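Local coordinates for galactokinase (Bifidobacterium longum subsp. infantis ATCC 15697 = JCM 1222 = DSM 20088, PDB 6TEQ), which probably phosphorylates galactose at the expense of ATP as a GHMP-family sugar kinase, and here holds 2-deoxy-2-fluoro-galactose, at residues N42-H47 with V304-R309; M296-R301 with A337-V342; N330-S335 with G361-G366; P345-A350 with G371-L376. All coordinates share one frame; numbering follows the deposited sequence.

Interaction 1. Residues N42-H47 with V304-R309. With GAF (2-deoxy-2-fluoro-alpha-D-galactopyranose), chain M.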
# COMPACT_ATOMS: atom_id res chain seq x y z
N ASN A 42 -2.06 -3.35 4.64
CA ASN A 42 -1.29 -3.05 5.85
C ASN A 42 -2.03 -3.71 7.00
O ASN A 42 -3.15 -3.33 7.31
CB ASN A 42 -1.05 -1.57 6.03
CG ASN A 42 0.07 -1.32 7.00
OD1 ASN A 42 0.89 -2.21 7.23
ND2 ASN A 42 0.05 -0.13 7.56
N LEU A 43 -1.41 -4.67 7.65
CA LEU A 43 -2.10 -5.34 8.76
C LEU A 43 -2.28 -4.33 9.89
O LEU A 43 -3.33 -4.33 10.54
CB LEU A 43 -1.36 -6.58 9.21
CG LEU A 43 -1.19 -7.70 8.20
CD1 LEU A 43 -0.31 -8.75 8.80
CD2 LEU A 43 -2.53 -8.28 7.76
N ILE A 44 -1.22 -3.60 10.21
CA ILE A 44 -1.23 -2.59 11.29
C ILE A 44 0.02 -1.76 11.14
O ILE A 44 0.94 -2.15 10.43
CB ILE A 44 -1.29 -3.38 12.64
CG1 ILE A 44 -1.70 -2.48 13.79
CG2 ILE A 44 -0.04 -4.15 12.97
CD1 ILE A 44 -2.12 -3.22 15.05
N GLY A 45 -0.02 -0.58 11.73
CA GLY A 45 1.03 0.42 11.62
C GLY A 45 0.67 1.40 10.54
O GLY A 45 1.35 1.49 9.53
N GLU A 46 -0.40 2.10 10.78
CA GLU A 46 -1.02 2.98 9.82
C GLU A 46 -0.71 4.43 10.16
O GLU A 46 -0.69 4.85 11.33
CB GLU A 46 -2.53 2.77 9.82
CG GLU A 46 -3.17 2.96 8.46
CD GLU A 46 -2.83 1.78 7.54
OE1 GLU A 46 -1.86 1.92 6.72
OE2 GLU A 46 -3.47 0.69 7.67
N HIS A 47 -0.33 5.13 9.12
CA HIS A 47 0.07 6.51 9.22
C HIS A 47 1.34 6.65 10.07
O HIS A 47 1.51 7.69 10.73
CB HIS A 47 -1.08 7.36 9.60
CG HIS A 47 -2.01 7.66 8.50
ND1 HIS A 47 -1.75 8.60 7.52
CD2 HIS A 47 -3.21 7.08 8.17
CE1 HIS A 47 -2.77 8.56 6.67
NE2 HIS A 47 -3.64 7.67 7.03
N VAL A 304 2.16 7.48 18.16
CA VAL A 304 2.97 6.87 19.24
C VAL A 304 2.34 5.54 19.59
O VAL A 304 3.07 4.57 19.69
CB VAL A 304 3.02 7.80 20.45
CG1 VAL A 304 3.45 7.07 21.70
CG2 VAL A 304 3.90 8.98 20.16
N THR A 305 1.05 5.49 19.81
CA THR A 305 0.35 4.25 20.23
C THR A 305 0.39 3.23 19.08
O THR A 305 0.48 2.03 19.32
CB THR A 305 -1.04 4.50 20.81
OG1 THR A 305 -1.88 5.06 19.80
CG2 THR A 305 -0.98 5.37 22.06
N GLU A 306 0.29 3.70 17.84
CA GLU A 306 0.22 2.78 16.69
C GLU A 306 1.58 2.10 16.56
O GLU A 306 1.61 0.87 16.20
CB GLU A 306 -0.15 3.55 15.41
CG GLU A 306 -0.38 2.67 14.22
CD GLU A 306 -1.69 1.91 14.19
OE1 GLU A 306 -2.43 1.90 15.21
OE2 GLU A 306 -1.90 1.29 13.15
N ILE A 307 2.68 2.82 16.69
CA ILE A 307 4.01 2.20 16.54
C ILE A 307 4.13 1.07 17.58
O ILE A 307 4.55 -0.06 17.21
CB ILE A 307 5.14 3.24 16.65
CG1 ILE A 307 5.12 4.24 15.47
CG2 ILE A 307 6.49 2.55 16.75
CD1 ILE A 307 6.05 5.44 15.61
N GLU A 308 3.70 1.33 18.81
CA GLU A 308 3.79 0.29 19.84
C GLU A 308 2.84 -0.86 19.49
O GLU A 308 3.20 -2.04 19.68
CB GLU A 308 3.45 0.81 21.23
CG GLU A 308 3.96 -0.14 22.27
CD GLU A 308 5.48 -0.20 22.42
OE1 GLU A 308 6.06 0.75 22.79
OE2 GLU A 308 6.07 -1.22 22.15
N ARG A 309 1.64 -0.59 18.95
CA ARG A 309 0.73 -1.66 18.56
C ARG A 309 1.41 -2.57 17.56
O ARG A 309 1.06 -3.78 17.53
CB ARG A 309 -0.58 -1.10 18.02
CG ARG A 309 -1.49 -0.59 19.12
CD ARG A 309 -2.87 -0.25 18.62
NE ARG A 309 -2.86 0.98 17.83
CZ ARG A 309 -3.01 2.20 18.36
NH1 ARG A 309 -3.30 2.33 19.64
NH2 ARG A 309 -3.04 3.26 17.57
C1 GAF M . -1.28 5.61 2.06
C2 GAF M . 0.17 5.88 1.70
F2 GAF M . 0.35 5.62 0.38
C3 GAF M . 1.12 5.03 2.52
O3 GAF M . 2.42 5.49 2.34
C4 GAF M . 0.79 5.13 4.04
O4 GAF M . 1.11 6.40 4.60
C5 GAF M . -0.65 4.82 4.24
O5 GAF M . -1.44 5.70 3.48
C6 GAF M . -1.09 4.91 5.68
O6 GAF M . -0.41 3.95 6.50
O1 GAF M . -1.52 4.31 1.55
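The carboxylate of Glu306 receives the 42-47 loop at one oxygen and Arg309 at the other. The N-H of Gly45 reaches OE2 from above the carboxylate plane, 39° out of it, whereas the N-H of Glu46 arrives at the anti lone pair, with Glu46 N 2.9 Å from Glu306 OE2. The guanidinium of Arg309 turns its edge to the carboxylate, and NE and NH2 converge side-on upon Glu306 OE1, each at 2.8 Å, as a salt bridge within the helix. One face of this guanidinium lies against Thr305 O and the backbone N of Glu306. The third flat group, the ring of His47, has sugar atom C6 over the centre of one face, 3.9 Å above the plane.

With CG anti to the backbone N (chi1 -174°) and a bend at chi2, Glu306 carries its carboxylate to the two loop amides. Beside it CD1 of Ile44 rests on CB of Arg309 at 4.0 Å. Behind the amides, Asn42 ND2 donates in its amide plane to both Gly45 O and Glu46 OE1, while Arg363 forms a salt bridge with Glu46 OE2. With an alanine at Glu306, the Gly45 and Glu46 amides would probably lose their shared acceptor and Arg309 its charged partner, leaving it held less firmly.

His47 N donates almost straight to O6 of the sugar, at 2.9 Å and 176°. A helix carboxylate is thus placed to hold the amides just ahead of the one that binds substrate, consistent with a second-shell role in the galactose pocket, and Arg309 is likely to keep it ionised.

Interaction 2. Residues M296-R301 with A337-V342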
# COMPACT_ATOMS: atom_id res chain seq x y z
N MET A 296 -3.38 18.44 17.07
CA MET A 296 -1.99 17.93 16.97
C MET A 296 -1.72 16.90 18.08
O MET A 296 -1.07 15.85 17.80
CB MET A 296 -0.99 19.08 17.02
CG MET A 296 0.40 18.65 16.67
SD MET A 296 1.56 19.95 16.74
CE MET A 296 1.08 20.87 15.29
N LYS A 297 -2.29 17.06 19.26
CA LYS A 297 -2.08 16.09 20.37
C LYS A 297 -2.66 14.75 19.95
O LYS A 297 -2.04 13.72 20.15
CB LYS A 297 -2.78 16.53 21.68
CG LYS A 297 -2.29 17.80 22.31
CD LYS A 297 -3.17 18.13 23.53
CE LYS A 297 -3.01 19.48 24.17
NZ LYS A 297 -1.74 19.60 24.84
N LYS A 298 -3.84 14.79 19.37
CA LYS A 298 -4.53 13.60 18.90
C LYS A 298 -3.67 12.88 17.85
O LYS A 298 -3.56 11.61 17.89
CB LYS A 298 -5.93 13.95 18.40
CG LYS A 298 -7.00 14.37 19.37
CD LYS A 298 -8.33 14.60 18.59
CE LYS A 298 -9.52 14.86 19.44
NZ LYS A 298 -10.59 15.30 18.51
N ARG A 299 -3.20 13.59 16.84
CA ARG A 299 -2.37 12.98 15.78
C ARG A 299 -1.13 12.30 16.39
O ARG A 299 -0.84 11.17 15.99
CB ARG A 299 -1.93 13.96 14.72
CG ARG A 299 -3.02 14.80 14.07
CD ARG A 299 -4.15 13.98 13.50
NE ARG A 299 -5.07 14.76 12.73
CZ ARG A 299 -6.39 14.94 12.94
NH1 ARG A 299 -7.04 14.32 13.93
NH2 ARG A 299 -7.07 15.75 12.13
N VAL A 300 -0.42 12.95 17.27
CA VAL A 300 0.79 12.39 17.95
C VAL A 300 0.43 11.18 18.79
O VAL A 300 1.09 10.13 18.71
CB VAL A 300 1.56 13.45 18.75
CG1 VAL A 300 2.67 12.85 19.65
CG2 VAL A 300 2.16 14.41 17.75
N ARG A 301 -0.67 11.23 19.51
CA ARG A 301 -1.10 10.05 20.31
C ARG A 301 -1.31 8.86 19.36
O ARG A 301 -0.92 7.76 19.69
CB ARG A 301 -2.30 10.41 21.17
CG ARG A 301 -2.85 9.22 21.94
CD ARG A 301 -3.75 9.67 23.05
NE ARG A 301 -4.90 10.26 22.47
CZ ARG A 301 -5.46 11.36 22.89
NH1 ARG A 301 -4.90 12.00 23.92
NH2 ARG A 301 -6.52 11.83 22.24
N ALA A 337 -9.85 6.36 13.77
CA ALA A 337 -11.15 7.06 13.70
C ALA A 337 -11.18 8.27 14.63
O ALA A 337 -11.62 9.37 14.15
CB ALA A 337 -12.23 6.07 14.03
N ALA A 338 -10.76 8.09 15.88
CA ALA A 338 -10.94 9.16 16.89
C ALA A 338 -9.78 10.13 16.92
O ALA A 338 -10.02 11.35 17.10
CB ALA A 338 -11.09 8.62 18.26
N ASP A 339 -8.56 9.63 16.89
CA ASP A 339 -7.36 10.49 17.05
C ASP A 339 -6.89 10.96 15.68
O ASP A 339 -6.44 12.07 15.59
CB ASP A 339 -6.28 9.81 17.86
CG ASP A 339 -6.56 9.94 19.36
OD1 ASP A 339 -7.30 10.90 19.79
OD2 ASP A 339 -6.00 9.14 20.13
N TYR A 340 -6.73 10.05 14.72
CA TYR A 340 -6.21 10.45 13.40
C TYR A 340 -7.29 10.97 12.45
O TYR A 340 -6.94 11.78 11.52
CB TYR A 340 -5.37 9.37 12.76
CG TYR A 340 -4.08 9.85 12.17
CD1 TYR A 340 -3.10 10.42 13.00
CD2 TYR A 340 -3.83 9.81 10.79
CE1 TYR A 340 -1.94 10.91 12.49
CE2 TYR A 340 -2.63 10.29 10.28
CZ TYR A 340 -1.67 10.81 11.14
OH TYR A 340 -0.49 11.30 10.65
N GLU A 341 -8.55 10.68 12.74
CA GLU A 341 -9.72 11.28 12.01
C GLU A 341 -9.53 11.02 10.51
O GLU A 341 -9.67 11.94 9.69
CB GLU A 341 -9.91 12.74 12.38
CG GLU A 341 -10.30 12.91 13.82
CD GLU A 341 -10.62 14.37 14.06
OE1 GLU A 341 -9.65 15.16 14.29
OE2 GLU A 341 -11.80 14.75 13.83
N VAL A 342 -9.25 9.75 10.15
CA VAL A 342 -9.12 9.38 8.71
C VAL A 342 -10.16 8.33 8.31
O VAL A 342 -10.01 7.73 7.27
CB VAL A 342 -7.69 8.94 8.32
CG1 VAL A 342 -6.69 10.04 8.58
CG2 VAL A 342 -7.31 7.64 9.04
O HOH W 1 -12.23 12.71 17.13
O HOH W 2 -12.02 12.30 19.39
O HOH W 3 -9.58 17.50 12.33
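Glu341 OE1 is gripped by Arg299 from helix 294-318: NH1 donates on the anti side of the carboxylate, 18° out of its plane, with Arg299 NH1 2.8 Å from Glu341 OE1, and NH2 adds a weak bond. A water spans Arg299 NH2 and the same oxygen. NH1 also donates to Asp339 O at 2.9 Å, so one nitrogen ties a carboxylate to a backbone carbonyl, both near the guanidinium plane. Tyr340 O sits 3.4 Å above one face of the group, over its centre, without a hydrogen bond.

Helices 294-318 and 322-338 form an antiparallel hairpin, and this contact joins the early turns of the first to 337-342, at the C-terminal end of the second, where Glu341 leaves helical geometry with positive phi. The second salt bridge is side-on and paired: Arg301 NE meets Asp339 OD2 at 2.8 Å and NH2 meets OD1 at 2.7 Å, the two planes turned 43° apart. Arg301 gets there by bending at chi3.

Between the two arginines, the extended Lys298 chain crosses Asp339 at about a right angle, Lys298 CG 3.5 Å from Asp339 OD1. Tyr340 lays CD1 against Arg299 CD, and its hydroxyl bonds to that of Tyr50.

Interaction 3. Residues N330-S335 with G361-G366. With GAF (2-deoxy-2-fluoro-alpha-D-galactopyranose), chain M.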
# COMPACT_ATOMS: atom_id res chain seq x y z
N ASN A 330 -8.37 -3.72 16.45
CA ASN A 330 -9.48 -2.86 16.86
C ASN A 330 -8.96 -1.55 17.43
O ASN A 330 -9.54 -0.48 17.09
CB ASN A 330 -10.36 -3.58 17.88
CG ASN A 330 -11.21 -4.69 17.30
OD1 ASN A 330 -11.42 -4.66 16.09
ND2 ASN A 330 -11.73 -5.54 18.17
N ALA A 331 -7.92 -1.56 18.22
CA ALA A 331 -7.39 -0.31 18.83
C ALA A 331 -6.74 0.56 17.74
O ALA A 331 -6.81 1.77 17.79
CB ALA A 331 -6.35 -0.65 19.86
N SER A 332 -6.14 -0.05 16.74
CA SER A 332 -5.61 0.68 15.57
C SER A 332 -6.73 1.42 14.86
O SER A 332 -6.58 2.63 14.58
CB SER A 332 -4.81 -0.25 14.67
OG SER A 332 -4.52 0.38 13.44
N HIS A 333 -7.78 0.70 14.50
CA HIS A 333 -8.93 1.38 13.87
C HIS A 333 -9.46 2.49 14.75
O HIS A 333 -9.75 3.58 14.25
CB HIS A 333 -10.06 0.41 13.65
CG HIS A 333 -11.16 1.03 12.91
ND1 HIS A 333 -11.10 1.27 11.52
CD2 HIS A 333 -12.33 1.56 13.35
CE1 HIS A 333 -12.19 1.91 11.15
NE2 HIS A 333 -12.93 2.17 12.28
N ASP A 334 -9.69 2.18 16.03
CA ASP A 334 -10.33 3.15 16.90
C ASP A 334 -9.46 4.40 16.98
O ASP A 334 -10.02 5.54 17.05
CB ASP A 334 -10.63 2.58 18.28
CG ASP A 334 -11.64 1.48 18.31
OD1 ASP A 334 -12.33 1.24 17.29
OD2 ASP A 334 -11.76 0.92 19.42
N SER A 335 -8.16 4.23 16.98
CA SER A 335 -7.25 5.36 17.01
C SER A 335 -7.34 6.14 15.68
O SER A 335 -7.31 7.36 15.70
CB SER A 335 -5.88 4.86 17.23
OG SER A 335 -4.93 5.90 17.33
N GLY A 361 -10.91 -9.13 15.16
CA GLY A 361 -10.78 -7.69 15.08
C GLY A 361 -10.91 -7.22 13.65
O GLY A 361 -10.84 -8.05 12.74
N ALA A 362 -11.11 -5.94 13.50
CA ALA A 362 -11.34 -5.35 12.17
C ALA A 362 -10.91 -3.88 12.17
O ALA A 362 -11.04 -3.18 13.20
CB ALA A 362 -12.83 -5.48 11.83
N ARG A 363 -10.41 -3.42 11.03
CA ARG A 363 -9.88 -2.07 10.93
C ARG A 363 -9.87 -1.66 9.48
O ARG A 363 -9.61 -2.49 8.61
CB ARG A 363 -8.46 -1.97 11.52
CG ARG A 363 -7.43 -2.90 10.89
CD ARG A 363 -6.09 -2.89 11.58
NE ARG A 363 -5.49 -1.61 11.39
CZ ARG A 363 -4.90 -1.14 10.29
NH1 ARG A 363 -4.60 0.13 10.23
NH2 ARG A 363 -4.54 -1.91 9.30
N MET A 364 -9.95 -0.36 9.27
CA MET A 364 -9.53 0.18 7.97
C MET A 364 -8.05 -0.15 7.72
O MET A 364 -7.28 -0.32 8.66
CB MET A 364 -9.77 1.67 7.96
CG MET A 364 -9.01 2.50 9.01
SD MET A 364 -8.53 4.11 8.43
CE MET A 364 -7.18 3.67 7.34
N THR A 365 -7.68 -0.24 6.45
CA THR A 365 -6.27 -0.44 6.03
C THR A 365 -5.89 0.62 4.99
O THR A 365 -6.76 1.08 4.19
CB THR A 365 -6.04 -1.86 5.47
OG1 THR A 365 -4.63 -2.14 5.38
CG2 THR A 365 -6.71 -2.12 4.14
N GLY A 366 -4.64 1.05 5.05
CA GLY A 366 -4.13 2.02 4.11
C GLY A 366 -4.38 3.46 4.62
O GLY A 366 -4.55 3.68 5.79
C1 GAF M . -1.28 5.61 2.06
C2 GAF M . 0.17 5.88 1.70
F2 GAF M . 0.35 5.62 0.38
C3 GAF M . 1.12 5.03 2.52
O3 GAF M . 2.42 5.49 2.34
C4 GAF M . 0.79 5.13 4.04
O4 GAF M . 1.11 6.40 4.60
C5 GAF M . -0.65 4.82 4.24
O5 GAF M . -1.44 5.70 3.48
C6 GAF M . -1.09 4.91 5.68
O6 GAF M . -0.41 3.95 6.50
O1 GAF M . -1.52 4.31 1.55
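Asn330 OD1 accepts the N-H of Ala362 at 2.9 Å, the bond fairly straight at 161° and tilted from the carbonyl plane. The same oxygen lies 3.3 Å from CA of Gly361, where a side chain would be tight against it, and takes a weak bond from Arg355 NE.

One turn further along the helix, His333 ND1 accepts the N-H of Met364 at 3.0 Å and 173°, somewhat out of the ring plane. With CG anti to the backbone N (chi1 -175°), the imidazole is directed at the strand, and CB of His333 packs on CB of Arg363 at 3.6 Å. NE2 is bonded to Asp348 OD1; a donor N-H at ND1 and a carboxylate at NE2 are consistent with a proton on NE2. CG of Met364 lies 3.5 Å from His333 ND1, the two side chains crossing at about a right angle.

Ser332 OG accepts from Arg363 NE at 3.0 Å and weakly from NH1, and is also bonded to Glu306 OE2. The guanidinium of Arg363 is well supplied with partners: NH1 makes a salt bridge with Glu46 OE2, and NH2 a weak bond to Leu43 O. Through Glu46, this buried network reaches the sugar site, where Gly366 O lies 3.7 Å from C6 of the ligand.

Gly361, Arg363 and Thr365 pair with strand 372-378. On the outer side of edge strand 361-365, Asn330 and His333 accept the N-H groups of Ala362 and Met364, and Arg355 NH2 donates to Ala362 O, within the mixed sheet of the GHMP kinase C-terminal region.

Interaction 4. Residues P345-A350 with G371-L376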
# COMPACT_ATOMS: atom_id res chain seq x y z
N PRO A 345 -17.96 7.01 7.38
CA PRO A 345 -18.98 6.10 7.90
C PRO A 345 -18.90 4.70 7.29
O PRO A 345 -19.17 3.76 8.02
CB PRO A 345 -20.29 6.81 7.53
CG PRO A 345 -19.87 8.25 7.67
CD PRO A 345 -18.49 8.34 7.05
N GLU A 346 -18.63 4.58 5.99
CA GLU A 346 -18.61 3.26 5.35
C GLU A 346 -17.54 2.39 6.05
O GLU A 346 -17.75 1.19 6.23
CB GLU A 346 -18.38 3.38 3.85
CG GLU A 346 -19.51 4.08 3.12
CD GLU A 346 -19.36 5.58 2.94
OE1 GLU A 346 -18.68 6.26 3.75
OE2 GLU A 346 -19.98 6.10 1.97
N LEU A 347 -16.35 2.95 6.31
CA LEU A 347 -15.31 2.16 6.96
C LEU A 347 -15.81 1.79 8.37
O LEU A 347 -15.62 0.63 8.80
CB LEU A 347 -14.01 2.93 7.08
CG LEU A 347 -13.29 3.26 5.77
CD1 LEU A 347 -12.15 4.20 6.06
CD2 LEU A 347 -12.81 1.98 5.08
N ASP A 348 -16.33 2.78 9.11
CA ASP A 348 -16.64 2.54 10.54
C ASP A 348 -17.78 1.53 10.67
O ASP A 348 -17.76 0.68 11.55
CB ASP A 348 -16.95 3.84 11.27
CG ASP A 348 -15.72 4.71 11.34
OD1 ASP A 348 -14.62 4.16 11.19
OD2 ASP A 348 -15.91 5.89 11.55
N ILE A 349 -18.76 1.63 9.79
CA ILE A 349 -19.93 0.70 9.83
C ILE A 349 -19.50 -0.72 9.37
O ILE A 349 -19.85 -1.69 10.06
CB ILE A 349 -21.09 1.28 9.02
CG1 ILE A 349 -21.67 2.50 9.71
CG2 ILE A 349 -22.15 0.18 8.76
CD1 ILE A 349 -22.60 3.35 8.86
N ALA A 350 -18.65 -0.83 8.36
CA ALA A 350 -18.16 -2.17 7.97
C ALA A 350 -17.43 -2.79 9.17
O ALA A 350 -17.59 -3.98 9.41
CB ALA A 350 -17.27 -2.06 6.77
N GLY A 371 -11.99 3.50 0.96
CA GLY A 371 -11.20 2.32 0.67
C GLY A 371 -11.69 1.12 1.44
O GLY A 371 -12.89 0.86 1.49
N SER A 372 -10.73 0.38 1.99
CA SER A 372 -11.03 -1.00 2.46
C SER A 372 -10.87 -1.16 3.97
O SER A 372 -10.06 -0.44 4.62
CB SER A 372 -10.20 -2.04 1.75
OG SER A 372 -10.29 -1.95 0.35
N ILE A 373 -11.58 -2.15 4.48
CA ILE A 373 -11.37 -2.71 5.81
C ILE A 373 -10.80 -4.10 5.67
O ILE A 373 -10.98 -4.79 4.67
CB ILE A 373 -12.64 -2.66 6.70
CG1 ILE A 373 -13.71 -3.69 6.32
CG2 ILE A 373 -13.21 -1.29 6.80
CD1 ILE A 373 -14.41 -4.19 7.50
N ILE A 374 -10.20 -4.54 6.75
CA ILE A 374 -9.75 -5.92 6.94
C ILE A 374 -10.26 -6.41 8.28
O ILE A 374 -10.51 -5.65 9.20
CB ILE A 374 -8.23 -6.02 6.82
CG1 ILE A 374 -7.54 -5.40 8.02
CG2 ILE A 374 -7.77 -5.44 5.48
CD1 ILE A 374 -6.03 -5.45 7.99
N ALA A 375 -10.41 -7.71 8.35
CA ALA A 375 -10.83 -8.39 9.57
C ALA A 375 -10.18 -9.75 9.67
O ALA A 375 -10.17 -10.54 8.67
CB ALA A 375 -12.36 -8.49 9.58
N LEU A 376 -9.72 -10.06 10.85
CA LEU A 376 -9.26 -11.41 11.21
C LEU A 376 -10.53 -12.12 11.62
O LEU A 376 -11.13 -11.72 12.59
CB LEU A 376 -8.23 -11.36 12.33
CG LEU A 376 -6.85 -10.94 11.93
CD1 LEU A 376 -6.02 -10.70 13.22
CD2 LEU A 376 -6.16 -11.97 11.04
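Leu347 and Ile373 slide past one another in opposite directions, and their branches meet where CD2 of Leu347 touches CG2 of Ile373 at 3.7 Å. The leucine comes down from helix 345-356 with CG beside the backbone N, and its CD2 also lies against the backbone, 3.7 Å from Ser372 O and close to Gly371 O. Ile373 points toward the helix and spreads two branches along one side of it. CG2 reaches the backbone O of Leu347, whereas CG1 takes the crowded position between its own backbone N and carbonyl carbon (chi1 74°), carrying CD1 along the helix toward Ala350. There CD1 meets the Ala350 methyl, CB, at 3.6 Å, and lies 3.7 Å from Ala350 O.

The chi2 of Ile373, 145°, departs from a staggered value, an adjustment that may be the price of fitting CD1 against Ala350. The small methyl of Ala350 suits this close approach. No hydrogen bond crosses the contact; it is apolar packing of Leu347 and Ala350 of the helix against Ile373 of the strand. An alanine in place of Ile373 would probably open a gap opposite Ala350 and leave the CD2 methyl of Leu347 without its apolar mate.

The helix runs almost along the strand, their axes 15° apart and 8.5 Å at closest approach. Ser372 points away from the helix, its OG bonded to Ser137 O, near Gly136 and Gly138, which bind ADP in another structure of this protein. Strand 372-378 lies between strands 361-365 and 230-236, and helix 345-356 packs on this sheet through Leu347, which touches Met364 as well as Ile373, and through Ala350, which also touches Ile389 of helix 382-396.

In the fold
From the N terminus, interaction 1 closes the longest loop, joining the sugar-binding turn after strand 33-42 to helix 294-318. Interaction 2 opens on that same helix before interaction 1 closes, so the two cross, and it closes at the C-terminal end of helix 322-338. Interaction 3 opens on that second helix, crosses interaction 2 and closes on strand 361-365. Interaction 4 opens on helix 345-356, crosses interaction 3 and closes on neighbouring strand 372-378; none nests in another. Interactions 1 and 3, whose centres are about 9 Å apart, both touch the sugar. The overlapping series ties the galactose loop through consecutive helices to the C-terminal sheet.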